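Local structure of ICChI, a glycosylated chitinase (Ipomoea carnea, 6IDN) at residues D23-I28 / W256-D261; Y178-F183 / G252-S257. The protein hydrolyses chitin and also has lysozyme activity, as a glycosylated plant enzyme of glycosyl hydrolase family 18. All coordinates share one frame; numbering follows the deposited sequence.

Contact 1: D23-I28 / W256-D261; sequences DDYDII and WSKYYD
The side chains of Tyr25 and Asp261 come from opposite directions and join through one short hydrogen bond: the phenol OH of Tyr25 donates to OD2 of Asp261 at 2.5 Å. The carboxylate oxygen sits at the edge of the ring, close to its plane, and the angle at the phenol oxygen, CZ-OH...OD2, is about 116°. On the acceptor side the approach is less regular, since OH arrives on the anti side of OD2 and 34° out of the carboxylate plane. The planes of ring and carboxylate are turned 58° from each other. Asp261 extends its carboxylate toward the phenol with CG anti to the backbone N. The same OD2 is also hydrogen-bonded to Ser265 OG, which hydrogen-bonds to Asp24 OD2 as well, and one hydroxyl thus bridges the two carboxylates.

In the TIM barrel, residues 23-26 form the turn from helix 16-21 into strand 27-36, whereas 257-261 lead from strand 250-256 toward helix 264-268. Strand 2-7 lies between these two strands. The bond joins the loop entering strand 27-36 to the loop leaving strand 250-256, with Ile5 of the intervening strand packed against both side chains.

Van der Waals contacts flank the bond. The Lys258 side chain crosses Tyr25 at about a right angle and brings CD to 3.5 Å from Tyr25 OH and 4.1 Å from Tyr25 CE2, while its ammonium group continues to the backbone oxygen of Glu13. Asp24 CB lies 3.9 Å above the plane of the Tyr25 ring, near its rim. Thr19 of helix 16-21 touches both Tyr25 and Lys258.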
ATOM      1  N   ASP A  23      -9.430  -8.798  12.837  1.00 28.64           N
ATOM      2  CA  ASP A  23     -10.314  -7.651  13.008  1.00 29.07           C
ATOM      3  C   ASP A  23      -9.540  -6.388  13.386  1.00 30.89           C
ATOM      4  O   ASP A  23     -10.125  -5.410  13.857  1.00 31.14           O
ATOM      5  CB  ASP A  23     -11.419  -7.963  14.027  1.00 32.90           C
ATOM      6  CG  ASP A  23     -12.367  -9.035  13.526  1.00 36.10           C
ATOM      7  OD1 ASP A  23     -12.723  -8.983  12.332  1.00 37.41           O
ATOM      8  OD2 ASP A  23     -12.747  -9.932  14.309  1.00 41.69           O
ATOM      9  N   ASP A  24      -8.223  -6.397  13.165  1.00 25.84           N
ATOM     10  CA  ASP A  24      -7.383  -5.230  13.412  1.00 28.54           C
ATOM     11  C   ASP A  24      -7.218  -4.345  12.189  1.00 28.20           C
ATOM     12  O   ASP A  24      -6.823  -3.181  12.337  1.00 28.04           O
ATOM     13  CB  ASP A  24      -5.988  -5.662  13.886  1.00 24.73           C
ATOM     14  CG  ASP A  24      -5.966  -6.069  15.346  1.00 31.44           C
ATOM     15  OD1 ASP A  24      -6.957  -5.804  16.058  1.00 39.14           O
ATOM     16  OD2 ASP A  24      -4.957  -6.662  15.791  1.00 38.36           O
ATOM     17  N   TYR A  25      -7.493  -4.859  10.990  1.00 25.02           N
ATOM     18  CA  TYR A  25      -7.146  -4.162   9.756  1.00 20.33           C
ATOM     19  C   TYR A  25      -8.389  -3.780   8.968  1.00 24.36           C
ATOM     20  O   TYR A  25      -9.344  -4.561   8.853  1.00 25.66           O
ATOM     21  CB  TYR A  25      -6.233  -5.014   8.879  1.00 19.85           C
ATOM     22  CG  TYR A  25      -5.129  -5.691   9.649  1.00 20.53           C
ATOM     23  CD1 TYR A  25      -4.217  -4.950  10.388  1.00 24.13           C
ATOM     24  CD2 TYR A  25      -5.011  -7.086   9.665  1.00 22.19           C
ATOM     25  CE1 TYR A  25      -3.203  -5.563  11.094  1.00 20.99           C
ATOM     26  CE2 TYR A  25      -3.992  -7.702  10.368  1.00 23.56           C
ATOM     27  CZ  TYR A  25      -3.096  -6.943  11.084  1.00 23.45           C
ATOM     28  OH  TYR A  25      -2.082  -7.548  11.789  1.00 24.74           O
ATOM     29  N   ASP A  26      -8.366  -2.565   8.446  1.00 21.16           N
ATOM     30  CA  ASP A  26      -9.406  -2.071   7.563  1.00 21.16           C
ATOM     31  C   ASP A  26      -9.023  -2.139   6.098  1.00 20.31           C
ATOM     32  O   ASP A  26      -9.918  -2.093   5.251  1.00 18.56           O
ATOM     33  CB  ASP A  26      -9.732  -0.621   7.921  1.00 21.75           C
ATOM     34  CG  ASP A  26     -10.097  -0.465   9.371  1.00 21.09           C
ATOM     35  OD1 ASP A  26     -11.292  -0.693   9.711  1.00 26.58           O
ATOM     36  OD2 ASP A  26      -9.194  -0.167  10.186  1.00 22.81           O
ATOM     37  N   ILE A  27      -7.725  -2.229   5.797  1.00 20.14           N
ATOM     38  CA  ILE A  27      -7.183  -2.288   4.437  1.00 18.06           C
ATOM     39  C   ILE A  27      -6.032  -3.284   4.420  1.00 18.50           C
ATOM     40  O   ILE A  27      -5.183  -3.270   5.316  1.00 17.97           O
ATOM     41  CB  ILE A  27      -6.679  -0.910   3.959  1.00 18.64           C
ATOM     42  CG1 ILE A  27      -7.824   0.102   4.018  1.00 20.15           C
ATOM     43  CG2 ILE A  27      -6.139  -1.009   2.560  1.00 20.15           C
ATOM     44  CD1 ILE A  27      -7.377   1.531   3.876  1.00 18.98           C
ATOM     45  N   ILE A  28      -6.005  -4.155   3.411  1.00 20.21           N
ATOM     46  CA  ILE A  28      -4.898  -5.089   3.207  1.00 20.73           C
ATOM     47  C   ILE A  28      -4.248  -4.746   1.883  1.00 15.77           C
ATOM     48  O   ILE A  28      -4.912  -4.773   0.842  1.00 18.07           O
ATOM     49  CB  ILE A  28      -5.353  -6.559   3.177  1.00 22.91           C
ATOM     50  CG1 ILE A  28      -6.341  -6.871   4.300  1.00 25.03           C
ATOM     51  CG2 ILE A  28      -4.134  -7.502   3.224  1.00 22.69           C
ATOM     52  CD1 ILE A  28      -5.727  -6.875   5.657  1.00 30.62           C
ATOM     53  N   TRP A 256       3.997  -1.971   8.120  1.00 17.63           N
ATOM     54  CA  TRP A 256       4.835  -2.964   7.460  1.00 19.79           C
ATOM     55  C   TRP A 256       5.360  -3.895   8.550  1.00 18.81           C
ATOM     56  O   TRP A 256       6.164  -3.465   9.378  1.00 20.06           O
ATOM     57  CB  TRP A 256       5.988  -2.263   6.744  1.00 20.15           C
ATOM     58  CG  TRP A 256       6.941  -3.220   6.139  1.00 19.30           C
ATOM     59  CD1 TRP A 256       8.168  -3.588   6.630  1.00 20.45           C
ATOM     60  CD2 TRP A 256       6.748  -3.967   4.936  1.00 18.32           C
ATOM     61  NE1 TRP A 256       8.748  -4.519   5.796  1.00 22.57           N
ATOM     62  CE2 TRP A 256       7.898  -4.767   4.750  1.00 21.93           C
ATOM     63  CE3 TRP A 256       5.722  -4.026   3.984  1.00 21.38           C
ATOM     64  CZ2 TRP A 256       8.048  -5.616   3.654  1.00 27.36           C
ATOM     65  CZ3 TRP A 256       5.869  -4.887   2.904  1.00 25.74           C
ATOM     66  CH2 TRP A 256       7.024  -5.659   2.744  1.00 29.22           C
ATOM     67  N   SER A 257       4.925  -5.165   8.592  1.00 17.88           N
ATOM     68  CA  SER A 257       3.981  -5.864   7.717  1.00 18.49           C
ATOM     69  C   SER A 257       3.268  -6.910   8.590  1.00 23.16           C
ATOM     70  O   SER A 257       3.551  -7.011   9.780  1.00 22.35           O
ATOM     71  CB  SER A 257       4.707  -6.539   6.560  1.00 23.01           C
ATOM     72  OG  SER A 257       5.456  -7.654   7.049  1.00 26.14           O
ATOM     73  N   LYS A 258       2.371  -7.709   8.007  1.00 20.75           N
ATOM     74  CA  LYS A 258       1.650  -8.701   8.804  1.00 24.50           C
ATOM     75  C   LYS A 258       2.611  -9.649   9.518  1.00 30.73           C
ATOM     76  O   LYS A 258       2.378 -10.026  10.675  1.00 25.26           O
ATOM     77  CB  LYS A 258       0.681  -9.487   7.916  1.00 24.48           C
ATOM     78  CG  LYS A 258      -0.021 -10.667   8.613  1.00 27.40           C
ATOM     79  CD  LYS A 258      -0.832 -10.213   9.830  1.00 27.01           C
ATOM     80  CE  LYS A 258      -1.660 -11.373  10.412  1.00 30.72           C
ATOM     81  NZ  LYS A 258      -0.815 -12.465  10.962  1.00 33.21           N
ATOM     82  N   TYR A 259       3.708 -10.022   8.852  1.00 24.00           N
ATOM     83  CA  TYR A 259       4.632 -10.995   9.427  1.00 26.05           C
ATOM     84  C   TYR A 259       5.210 -10.519  10.752  1.00 25.35           C
ATOM     85  O   TYR A 259       5.501 -11.343  11.627  1.00 29.24           O
ATOM     86  CB  TYR A 259       5.766 -11.298   8.447  1.00 26.86           C
ATOM     87  CG  TYR A 259       6.777 -12.285   8.995  1.00 30.96           C
ATOM     88  CD1 TYR A 259       6.453 -13.628   9.125  1.00 32.79           C
ATOM     89  CD2 TYR A 259       8.045 -11.872   9.384  1.00 37.03           C
ATOM     90  CE1 TYR A 259       7.367 -14.538   9.628  1.00 35.80           C
ATOM     91  CE2 TYR A 259       8.968 -12.778   9.892  1.00 36.65           C
ATOM     92  CZ  TYR A 259       8.622 -14.105  10.008  1.00 35.56           C
ATOM     93  OH  TYR A 259       9.534 -15.010  10.509  1.00 43.46           O
ATOM     94  N   TYR A 260       5.371  -9.206  10.920  1.00 23.37           N
ATOM     95  CA  TYR A 260       6.000  -8.628  12.102  1.00 26.43           C
ATOM     96  C   TYR A 260       5.001  -8.101  13.118  1.00 26.48           C
ATOM     97  O   TYR A 260       5.415  -7.611  14.175  1.00 27.49           O
ATOM     98  CB  TYR A 260       6.956  -7.498  11.692  1.00 26.03           C
ATOM     99  CG  TYR A 260       8.078  -7.994  10.803  1.00 23.68           C
ATOM    100  CD1 TYR A 260       9.134  -8.722  11.332  1.00 27.58           C
ATOM    101  CD2 TYR A 260       8.058  -7.769   9.433  1.00 23.35           C
ATOM    102  CE1 TYR A 260      10.151  -9.193  10.521  1.00 32.39           C
ATOM    103  CE2 TYR A 260       9.076  -8.245   8.609  1.00 27.69           C
ATOM    104  CZ  TYR A 260      10.118  -8.947   9.163  1.00 32.92           C
ATOM    105  OH  TYR A 260      11.135  -9.429   8.362  1.00 34.13           O
ATOM    106  N   ASP A 261       3.703  -8.197  12.831  1.00 22.40           N
ATOM    107  CA  ASP A 261       2.658  -7.631  13.683  1.00 22.63           C
ATOM    108  C   ASP A 261       2.090  -8.721  14.589  1.00 24.81           C
ATOM    109  O   ASP A 261       0.988  -9.231  14.388  1.00 33.64           O
ATOM    110  CB  ASP A 261       1.572  -6.986  12.817  1.00 24.60           C
ATOM    111  CG  ASP A 261       0.537  -6.237  13.637  1.00 29.19           C
ATOM    112  OD1 ASP A 261       0.834  -5.902  14.806  1.00 26.82           O
ATOM    113  OD2 ASP A 261      -0.578  -6.004  13.120  1.00 26.17           O
TER

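Contact 2: Y178-F183 / G252-S257; sequences YVWVQF and GVMLWS
With CG anti to the backbone N (chi1 174°) and the chain folded back at chi2 and chi3, Met254 brings its CB, CG and CE against Trp180. With chi1 at 25°, away from a staggered position, the indole has one face toward Met254 CG. The two beta carbons, Trp180 CB and Met254 CB, are 3.6 Å apart. Met254 CG makes a CH-pi contact over the five-membered ring of Trp180, 4.2 Å from its centroid, and Met254 SD follows obliquely at 5.2 Å from that centroid, a Met-aromatic contact. Beyond the sulfur, the methyl CE of Met254 touches both Trp180 CD1 (3.8 Å) and Gln182 CG (3.9 Å).

The polar ends of the two partners turn to strand 121-126: Trp180 NE1 makes a weak hydrogen bond to Asp123, and Gln182 NE2 another to Asp125. Both aspartates belong to the DGIDFDIE sequence, which fits the DxxDxDxE signature of family 18. Strands 178-182 and 250-256 each pair with 213-219, and their side chains meet inside the ring of strands, in the TIM-barrel interior beside that signature.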
ATOM      1  N   TYR A 178      -5.607   7.349  -0.837  1.00 13.41           N
ATOM      2  CA  TYR A 178      -4.822   7.050   0.350  1.00 12.02           C
ATOM      3  C   TYR A 178      -3.370   7.347   0.052  1.00 14.22           C
ATOM      4  O   TYR A 178      -2.883   7.015  -1.026  1.00 15.05           O
ATOM      5  CB  TYR A 178      -4.942   5.555   0.762  1.00 15.21           C
ATOM      6  CG  TYR A 178      -6.353   5.087   1.046  1.00 17.06           C
ATOM      7  CD1 TYR A 178      -7.135   4.575   0.022  1.00 18.39           C
ATOM      8  CD2 TYR A 178      -6.891   5.170   2.314  1.00 20.97           C
ATOM      9  CE1 TYR A 178      -8.405   4.177   0.245  1.00 21.40           C
ATOM     10  CE2 TYR A 178      -8.191   4.746   2.552  1.00 20.58           C
ATOM     11  CZ  TYR A 178      -8.937   4.261   1.497  1.00 21.01           C
ATOM     12  OH  TYR A 178     -10.227   3.823   1.674  1.00 27.56           O
ATOM     13  N   VAL A 179      -2.672   7.940   1.009  1.00 14.99           N
ATOM     14  CA  VAL A 179      -1.207   8.055   0.926  1.00 12.38           C
ATOM     15  C   VAL A 179      -0.705   7.676   2.316  1.00 14.94           C
ATOM     16  O   VAL A 179      -1.064   8.324   3.301  1.00 14.82           O
ATOM     17  CB  VAL A 179      -0.713   9.460   0.532  1.00 14.82           C
ATOM     18  CG1 VAL A 179       0.816   9.492   0.636  1.00 15.94           C
ATOM     19  CG2 VAL A 179      -1.162   9.786  -0.901  1.00 12.37           C
ATOM     20  N   TRP A 180       0.072   6.590   2.419  1.00 13.24           N
ATOM     21  CA  TRP A 180       0.707   6.200   3.678  1.00 14.03           C
ATOM     22  C   TRP A 180       2.178   6.530   3.568  1.00 14.00           C
ATOM     23  O   TRP A 180       2.901   5.903   2.794  1.00 15.03           O
ATOM     24  CB  TRP A 180       0.490   4.718   4.003  1.00 13.79           C
ATOM     25  CG  TRP A 180       0.224   3.815   2.836  1.00 17.63           C
ATOM     26  CD1 TRP A 180       1.132   3.347   1.932  1.00 19.54           C
ATOM     27  CD2 TRP A 180      -1.022   3.222   2.497  1.00 21.85           C
ATOM     28  NE1 TRP A 180       0.521   2.514   1.028  1.00 26.61           N
ATOM     29  CE2 TRP A 180      -0.795   2.400   1.369  1.00 16.87           C
ATOM     30  CE3 TRP A 180      -2.309   3.279   3.053  1.00 24.16           C
ATOM     31  CZ2 TRP A 180      -1.798   1.692   0.759  1.00 37.00           C
ATOM     32  CZ3 TRP A 180      -3.334   2.536   2.428  1.00 25.18           C
ATOM     33  CH2 TRP A 180      -3.049   1.764   1.297  1.00 21.84           C
ATOM     34  N   VAL A 181       2.618   7.514   4.336  1.00 13.80           N
ATOM     35  CA  VAL A 181       3.994   7.994   4.288  1.00 12.07           C
ATOM     36  C   VAL A 181       4.849   7.114   5.186  1.00 19.95           C
ATOM     37  O   VAL A 181       4.538   6.934   6.370  1.00 16.50           O
ATOM     38  CB  VAL A 181       4.077   9.465   4.713  1.00 14.54           C
ATOM     39  CG1 VAL A 181       5.503   9.951   4.561  1.00 14.90           C
ATOM     40  CG2 VAL A 181       3.112  10.315   3.888  1.00 14.34           C
ATOM     41  N   GLN A 182       5.913   6.546   4.625  1.00 14.27           N
ATOM     42  CA  GLN A 182       6.736   5.584   5.354  1.00 15.43           C
ATOM     43  C   GLN A 182       7.743   6.327   6.218  1.00 18.71           C
ATOM     44  O   GLN A 182       8.766   6.799   5.731  1.00 16.50           O
ATOM     45  CB  GLN A 182       7.442   4.625   4.394  1.00 15.48           C
ATOM     46  CG  GLN A 182       6.517   3.679   3.608  1.00 16.16           C
ATOM     47  CD  GLN A 182       7.204   3.040   2.402  1.00 26.65           C
ATOM     48  OE1 GLN A 182       8.208   3.536   1.925  1.00 51.26           O
ATOM     49  NE2 GLN A 182       6.641   1.954   1.900  1.00 43.37           N
ATOM     50  N   PHE A 183       7.456   6.389   7.513  1.00 14.62           N
ATOM     51  CA  PHE A 183       8.361   7.010   8.482  1.00 14.95           C
ATOM     52  C   PHE A 183       9.249   5.919   9.082  1.00 16.36           C
ATOM     53  O   PHE A 183       9.179   5.579  10.261  1.00 15.17           O
ATOM     54  CB  PHE A 183       7.559   7.761   9.544  1.00 12.38           C
ATOM     55  CG  PHE A 183       7.047   9.085   9.075  1.00 15.91           C
ATOM     56  CD1 PHE A 183       7.848  10.197   9.163  1.00 19.80           C
ATOM     57  CD2 PHE A 183       5.800   9.197   8.480  1.00 16.05           C
ATOM     58  CE1 PHE A 183       7.392  11.438   8.711  1.00 20.09           C
ATOM     59  CE2 PHE A 183       5.348  10.432   8.026  1.00 17.42           C
ATOM     60  CZ  PHE A 183       6.151  11.544   8.139  1.00 17.22           C
ATOM     61  N   GLY A 252      -5.222   7.361   9.528  1.00 15.64           N
ATOM     62  CA  GLY A 252      -4.852   6.240  10.371  1.00 16.63           C
ATOM     63  C   GLY A 252      -3.386   5.893  10.276  1.00 17.62           C
ATOM     64  O   GLY A 252      -2.564   6.763   9.971  1.00 15.14           O
ATOM     65  N   VAL A 253      -3.067   4.621  10.508  1.00 17.92           N
ATOM     66  CA  VAL A 253      -1.703   4.098  10.533  1.00 14.06           C
ATOM     67  C   VAL A 253      -1.603   2.954   9.531  1.00 16.77           C
ATOM     68  O   VAL A 253      -2.505   2.115   9.446  1.00 16.50           O
ATOM     69  CB  VAL A 253      -1.331   3.603  11.949  1.00 15.23           C
ATOM     70  CG1 VAL A 253      -0.019   2.794  11.951  1.00 17.64           C
ATOM     71  CG2 VAL A 253      -1.274   4.769  12.933  1.00 15.62           C
ATOM     72  N   MET A 254      -0.506   2.914   8.779  1.00 13.52           N
ATOM     73  CA  MET A 254      -0.175   1.776   7.933  1.00 14.45           C
ATOM     74  C   MET A 254       0.987   1.029   8.567  1.00 17.46           C
ATOM     75  O   MET A 254       1.879   1.641   9.156  1.00 16.89           O
ATOM     76  CB  MET A 254       0.185   2.217   6.506  1.00 14.32           C
ATOM     77  CG  MET A 254       0.696   1.094   5.585  1.00 15.76           C
ATOM     78  SD  MET A 254       2.472   0.741   5.835  1.00 17.77           S
ATOM     79  CE  MET A 254       3.223   1.965   4.767  1.00 15.02           C
ATOM     80  N   LEU A 255       0.962  -0.296   8.475  1.00 15.77           N
ATOM     81  CA  LEU A 255       1.976  -1.115   9.116  1.00 16.98           C
ATOM     82  C   LEU A 255       2.672  -2.002   8.097  1.00 19.05           C
ATOM     83  O   LEU A 255       2.021  -2.715   7.327  1.00 20.80           O
ATOM     84  CB  LEU A 255       1.364  -1.985  10.217  1.00 17.51           C
ATOM     85  CG  LEU A 255       0.831  -1.220  11.424  1.00 17.79           C
ATOM     86  CD1 LEU A 255       0.145  -2.202  12.383  1.00 21.16           C
ATOM     87  CD2 LEU A 255       1.955  -0.505  12.129  1.00 19.09           C
ATOM     88  N   TRP A 256       3.997  -1.971   8.120  1.00 17.63           N
ATOM     89  CA  TRP A 256       4.835  -2.964   7.460  1.00 19.79           C
ATOM     90  C   TRP A 256       5.360  -3.895   8.550  1.00 18.81           C
ATOM     91  O   TRP A 256       6.164  -3.465   9.378  1.00 20.06           O
ATOM     92  CB  TRP A 256       5.988  -2.263   6.744  1.00 20.15           C
ATOM     93  CG  TRP A 256       6.941  -3.220   6.139  1.00 19.30           C
ATOM     94  CD1 TRP A 256       8.168  -3.588   6.630  1.00 20.45           C
ATOM     95  CD2 TRP A 256       6.748  -3.967   4.936  1.00 18.32           C
ATOM     96  NE1 TRP A 256       8.748  -4.519   5.796  1.00 22.57           N
ATOM     97  CE2 TRP A 256       7.898  -4.767   4.750  1.00 21.93           C
ATOM     98  CE3 TRP A 256       5.722  -4.026   3.984  1.00 21.38           C
ATOM     99  CZ2 TRP A 256       8.048  -5.616   3.654  1.00 27.36           C
ATOM    100  CZ3 TRP A 256       5.869  -4.887   2.904  1.00 25.74           C
ATOM    101  CH2 TRP A 256       7.024  -5.659   2.744  1.00 29.22           C
ATOM    102  N   SER A 257       4.925  -5.165   8.592  1.00 17.88           N
ATOM    103  CA  SER A 257       3.981  -5.864   7.717  1.00 18.49           C
ATOM    104  C   SER A 257       3.268  -6.910   8.590  1.00 23.16           C
ATOM    105  O   SER A 257       3.551  -7.011   9.780  1.00 22.35           O
ATOM    106  CB  SER A 257       4.707  -6.539   6.560  1.00 23.01           C
ATOM    107  OG  SER A 257       5.456  -7.654   7.049  1.00 26.14           O
TER

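Both contacts are buried and end on the same piece of chain, sharing Trp256 and Ser257, whose cis peptide closes strand 250-256 as in related family 18 chitinases. The centres of contact 1 and contact 2 are about 11 Å apart. Contact 2 lies nearer the centre of the chain, within the barrel, and relies on thioether and indole packing without a polar bond between its segments. Contact 1 sits farther out among the loops and helices that surround the strands, where a phenol-carboxylate bond does the joining. They also touch directly: Leu255 CD1 packs 3.9 Å from Asp261 OD2, and Ile27 CD1 lies 3.6 Å from Tyr178 CE2.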